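Local coordinates for hypothetical protein TM0486 (Thermotoga maritima, PDB 1VK8) that binds thiamin and probably takes part in the response of the cell to oxidative conditions, at residues V34-W45 / R68-F79. Sequence-based numbering, arbitrary orientation.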
# COMPACT_ATOMS: atom_id res chain seq x y z
N VAL C 34 19.91 -2.74 3.46
CA VAL C 34 18.77 -2.69 4.37
C VAL C 34 17.73 -3.77 4.03
O VAL C 34 17.25 -4.47 4.91
CB VAL C 34 18.05 -1.33 4.30
CG1 VAL C 34 16.88 -1.30 5.26
CG2 VAL C 34 19.03 -0.17 4.55
N ILE C 35 17.40 -3.90 2.74
CA ILE C 35 16.40 -4.87 2.30
C ILE C 35 16.86 -6.28 2.52
O ILE C 35 16.06 -7.13 2.92
CB ILE C 35 16.02 -4.64 0.83
CG1 ILE C 35 15.43 -3.23 0.63
CG2 ILE C 35 15.00 -5.69 0.36
CD1 ILE C 35 14.31 -2.92 1.52
N ASP C 36 18.14 -6.54 2.28
CA ASP C 36 18.74 -7.83 2.53
C ASP C 36 18.62 -8.25 3.99
O ASP C 36 18.39 -9.42 4.29
CB ASP C 36 20.25 -7.81 2.19
CG ASP C 36 20.54 -7.78 0.69
OD1 ASP C 36 19.60 -7.75 -0.13
OD2 ASP C 36 21.71 -7.79 0.26
N ARG C 37 18.85 -7.31 4.91
CA ARG C 37 18.80 -7.59 6.35
C ARG C 37 17.37 -7.88 6.76
O ARG C 37 17.12 -8.75 7.56
CB ARG C 37 19.32 -6.41 7.17
CG ARG C 37 20.79 -6.05 6.96
CD ARG C 37 21.79 -7.17 7.16
NE ARG C 37 22.70 -7.25 6.00
CZ ARG C 37 22.72 -8.21 5.07
NH1 ARG C 37 21.89 -9.26 5.11
NH2 ARG C 37 23.60 -8.12 4.08
N ALA C 38 16.44 -7.13 6.19
CA ALA C 38 15.02 -7.34 6.40
C ALA C 38 14.61 -8.75 5.98
O ALA C 38 14.00 -9.47 6.76
CB ALA C 38 14.23 -6.33 5.67
N ILE C 39 15.00 -9.15 4.77
CA ILE C 39 14.67 -10.49 4.26
C ILE C 39 15.32 -11.58 5.10
O ILE C 39 14.65 -12.53 5.48
CB ILE C 39 14.98 -10.62 2.75
CG1 ILE C 39 14.07 -9.66 1.98
CG2 ILE C 39 14.74 -12.09 2.27
CD1 ILE C 39 14.51 -9.38 0.58
N GLU C 40 16.60 -11.41 5.44
CA GLU C 40 17.29 -12.35 6.30
C GLU C 40 16.60 -12.48 7.66
O GLU C 40 16.44 -13.59 8.19
CB GLU C 40 18.74 -11.89 6.45
CG GLU C 40 19.62 -12.73 7.34
CD GLU C 40 21.07 -12.24 7.34
OE1 GLU C 40 21.31 -11.01 7.53
OE2 GLU C 40 21.96 -13.08 7.16
N LYS C 41 16.18 -11.36 8.24
CA LYS C 41 15.48 -11.41 9.51
C LYS C 41 14.14 -12.14 9.37
O LYS C 41 13.80 -12.99 10.21
CB LYS C 41 15.30 -10.01 10.10
CG LYS C 41 14.55 -9.97 11.42
CD LYS C 41 15.28 -10.69 12.53
CE LYS C 41 16.42 -9.90 13.09
NZ LYS C 41 16.92 -10.49 14.37
N ILE C 42 13.35 -11.80 8.36
CA ILE C 42 12.07 -12.49 8.14
C ILE C 42 12.25 -14.03 8.02
O ILE C 42 11.44 -14.80 8.55
CB ILE C 42 11.37 -11.90 6.89
CG1 ILE C 42 10.92 -10.46 7.16
CG2 ILE C 42 10.17 -12.74 6.48
CD1 ILE C 42 10.58 -9.68 5.92
N SER C 43 13.32 -14.48 7.37
CA SER C 43 13.58 -15.92 7.14
C SER C 43 13.89 -16.69 8.43
O SER C 43 13.78 -17.92 8.46
CB SER C 43 14.71 -16.09 6.15
OG SER C 43 15.98 -15.90 6.76
N SER C 44 14.30 -15.96 9.47
CA SER C 44 14.66 -16.54 10.77
C SER C 44 13.42 -16.83 11.60
O SER C 44 13.52 -17.44 12.64
CB SER C 44 15.57 -15.58 11.56
OG SER C 44 14.81 -14.48 12.08
N TRP C 45 12.26 -16.37 11.15
CA TRP C 45 11.04 -16.53 11.94
C TRP C 45 10.51 -17.94 11.90
O TRP C 45 9.63 -18.25 12.69
CB TRP C 45 9.92 -15.59 11.47
CG TRP C 45 10.24 -14.11 11.60
CD1 TRP C 45 11.29 -13.54 12.23
CD2 TRP C 45 9.45 -13.04 11.07
NE1 TRP C 45 11.22 -12.18 12.11
CE2 TRP C 45 10.11 -11.84 11.39
CE3 TRP C 45 8.25 -12.98 10.34
CZ2 TRP C 45 9.60 -10.60 11.02
CZ3 TRP C 45 7.75 -11.74 9.97
CH2 TRP C 45 8.43 -10.57 10.32
N ARG C 68 6.61 -10.23 15.70
CA ARG C 68 7.82 -10.29 14.90
C ARG C 68 8.09 -8.99 14.17
O ARG C 68 9.23 -8.58 14.01
CB ARG C 68 7.78 -11.45 13.90
CG ARG C 68 7.77 -12.81 14.55
CD ARG C 68 8.96 -13.08 15.37
NE ARG C 68 9.23 -14.51 15.41
CZ ARG C 68 10.36 -15.02 15.85
NH1 ARG C 68 11.32 -14.24 16.33
NH2 ARG C 68 10.54 -16.33 15.86
N VAL C 69 7.02 -8.33 13.75
CA VAL C 69 7.15 -7.05 13.08
C VAL C 69 7.71 -6.01 14.06
O VAL C 69 8.53 -5.21 13.67
CB VAL C 69 5.81 -6.60 12.43
CG1 VAL C 69 5.87 -5.16 12.01
CG2 VAL C 69 5.47 -7.52 11.26
N LYS C 70 7.31 -6.05 15.33
CA LYS C 70 7.92 -5.17 16.35
C LYS C 70 9.43 -5.33 16.40
O LYS C 70 10.17 -4.35 16.42
CB LYS C 70 7.35 -5.41 17.75
CG LYS C 70 5.88 -5.19 17.95
CD LYS C 70 5.57 -5.52 19.39
CE LYS C 70 4.15 -5.84 19.62
NZ LYS C 70 4.02 -6.30 21.02
N GLU C 71 9.88 -6.58 16.46
CA GLU C 71 11.31 -6.91 16.48
C GLU C 71 12.00 -6.50 15.18
O GLU C 71 13.11 -6.00 15.23
CB GLU C 71 11.51 -8.40 16.74
CG GLU C 71 11.08 -8.82 18.14
CD GLU C 71 10.86 -10.33 18.29
OE1 GLU C 71 11.08 -11.08 17.33
OE2 GLU C 71 10.46 -10.75 19.40
N LEU C 72 11.35 -6.72 14.05
CA LEU C 72 11.88 -6.32 12.75
C LEU C 72 12.21 -4.82 12.69
O LEU C 72 13.31 -4.43 12.28
CB LEU C 72 10.92 -6.68 11.62
CG LEU C 72 11.38 -6.28 10.19
CD1 LEU C 72 12.65 -6.99 9.84
CD2 LEU C 72 10.30 -6.59 9.21
N ALA C 73 11.27 -3.99 13.12
CA ALA C 73 11.45 -2.53 13.09
C ALA C 73 12.64 -2.10 13.95
O ALA C 73 13.47 -1.29 13.52
CB ALA C 73 10.21 -1.86 13.53
N ARG C 74 12.72 -2.65 15.16
CA ARG C 74 13.82 -2.32 16.06
C ARG C 74 15.13 -2.74 15.44
O ARG C 74 16.10 -2.04 15.54
CB ARG C 74 13.70 -3.05 17.41
CG ARG C 74 12.86 -2.40 18.49
CD ARG C 74 12.15 -1.11 18.13
NE ARG C 74 11.32 -0.63 19.24
CZ ARG C 74 10.32 0.24 19.13
NH1 ARG C 74 10.00 0.74 17.95
NH2 ARG C 74 9.63 0.62 20.21
N TYR C 75 15.14 -3.92 14.84
CA TYR C 75 16.33 -4.47 14.23
C TYR C 75 16.82 -3.57 13.10
O TYR C 75 18.01 -3.29 12.98
CB TYR C 75 16.01 -5.87 13.69
CG TYR C 75 17.13 -6.51 12.93
CD1 TYR C 75 18.31 -6.87 13.57
CD2 TYR C 75 17.02 -6.75 11.57
CE1 TYR C 75 19.33 -7.45 12.88
CE2 TYR C 75 18.03 -7.35 10.88
CZ TYR C 75 19.19 -7.68 11.53
OH TYR C 75 20.20 -8.26 10.83
N LEU C 76 15.88 -3.12 12.27
CA LEU C 76 16.20 -2.31 11.09
C LEU C 76 16.72 -0.92 11.40
O LEU C 76 17.47 -0.35 10.61
CB LEU C 76 15.00 -2.19 10.16
CG LEU C 76 14.58 -3.51 9.49
CD1 LEU C 76 13.33 -3.29 8.68
CD2 LEU C 76 15.73 -4.07 8.68
N GLU C 77 16.35 -0.36 12.54
CA GLU C 77 16.85 0.98 12.86
C GLU C 77 18.37 1.06 12.99
O GLU C 77 18.90 2.14 12.86
CB GLU C 77 16.18 1.64 14.07
CG GLU C 77 15.95 0.80 15.30
CD GLU C 77 15.52 1.64 16.50
OE1 GLU C 77 15.27 2.86 16.35
OE2 GLU C 77 15.44 1.06 17.62
N GLN C 78 19.06 -0.05 13.20
CA GLN C 78 20.53 -0.08 13.13
C GLN C 78 21.04 0.28 11.74
O GLN C 78 22.14 0.78 11.59
CB GLN C 78 21.11 -1.47 13.39
CG GLN C 78 20.56 -2.31 14.52
CD GLN C 78 20.99 -3.79 14.40
OE1 GLN C 78 22.03 -4.10 13.81
NE2 GLN C 78 20.19 -4.68 14.96
N PHE C 79 20.28 -0.07 10.71
CA PHE C 79 20.72 0.05 9.31
C PHE C 79 20.17 1.29 8.59
O PHE C 79 20.72 1.73 7.56
CB PHE C 79 20.32 -1.21 8.57
CG PHE C 79 20.78 -2.47 9.24
CD1 PHE C 79 22.14 -2.70 9.44
CD2 PHE C 79 19.86 -3.41 9.70
CE1 PHE C 79 22.58 -3.85 10.07
CE2 PHE C 79 20.28 -4.55 10.32
CZ PHE C 79 21.64 -4.79 10.51
O HOH W 1 13.84 -16.44 15.90
O HOH W 2 11.78 -9.89 13.71
O HOH W 3 8.09 -16.74 14.53
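Lys41 meets Tyr75 through a folded chain: CG stands anti to the backbone N (chi1 178°), and bends at chi2 and chi3 bring CE over the centre of the phenol ring, 3.4 Å from its centroid. NZ lies over the same face in a cation-pi contact, while Phe79 CE2 covers the opposite face toward the rim. Arg68 CG takes the other course, anti to the carbonyl carbon, which runs the chain along the indole of Trp45, guanidinium and ring planes 10° apart. Arg68 CB sits over the six-membered ring, 3.4 Å from CE2 of Trp45, and Ile42 CA closes the other face. Arg68 NH1 also reaches Glu71 OE1 in a salt bridge whose hydrogen bond is weak. The helical segments 34-43 and 68-76 run roughly antiparallel (148°), their axes 10.4 Å apart at closest approach; their parent helices 31-43 and 62-76 lie on one side of the four-stranded antiparallel sheet, a ferredoxin-like beta-alpha-beta-beta-alpha-beta layout. Toward that sheet the seam is apolar: Leu76 CD2 lies 4.1 Å from Ala38 CB, Leu76 also rests on Val22 and Phe83, and Val58 and Ile20 touch Trp45. Leu72 CD1 packs on Lys41 CG. At the far end Arg37 CG makes a CH-pi contact with the Phe79 face, and Arg37 NH1 forms a salt bridge with Glu40 OE1, its hydrogen bond weak. With an alanine at Trp45, the Arg68 chain would probably lose its flat support and a gap open beside Val69 and Leu72. Water joins this end: one molecule accepts from Trp45 NE1 at 2.8 Å and donates to Arg68 O, another links Trp45 O to Arg68 NE.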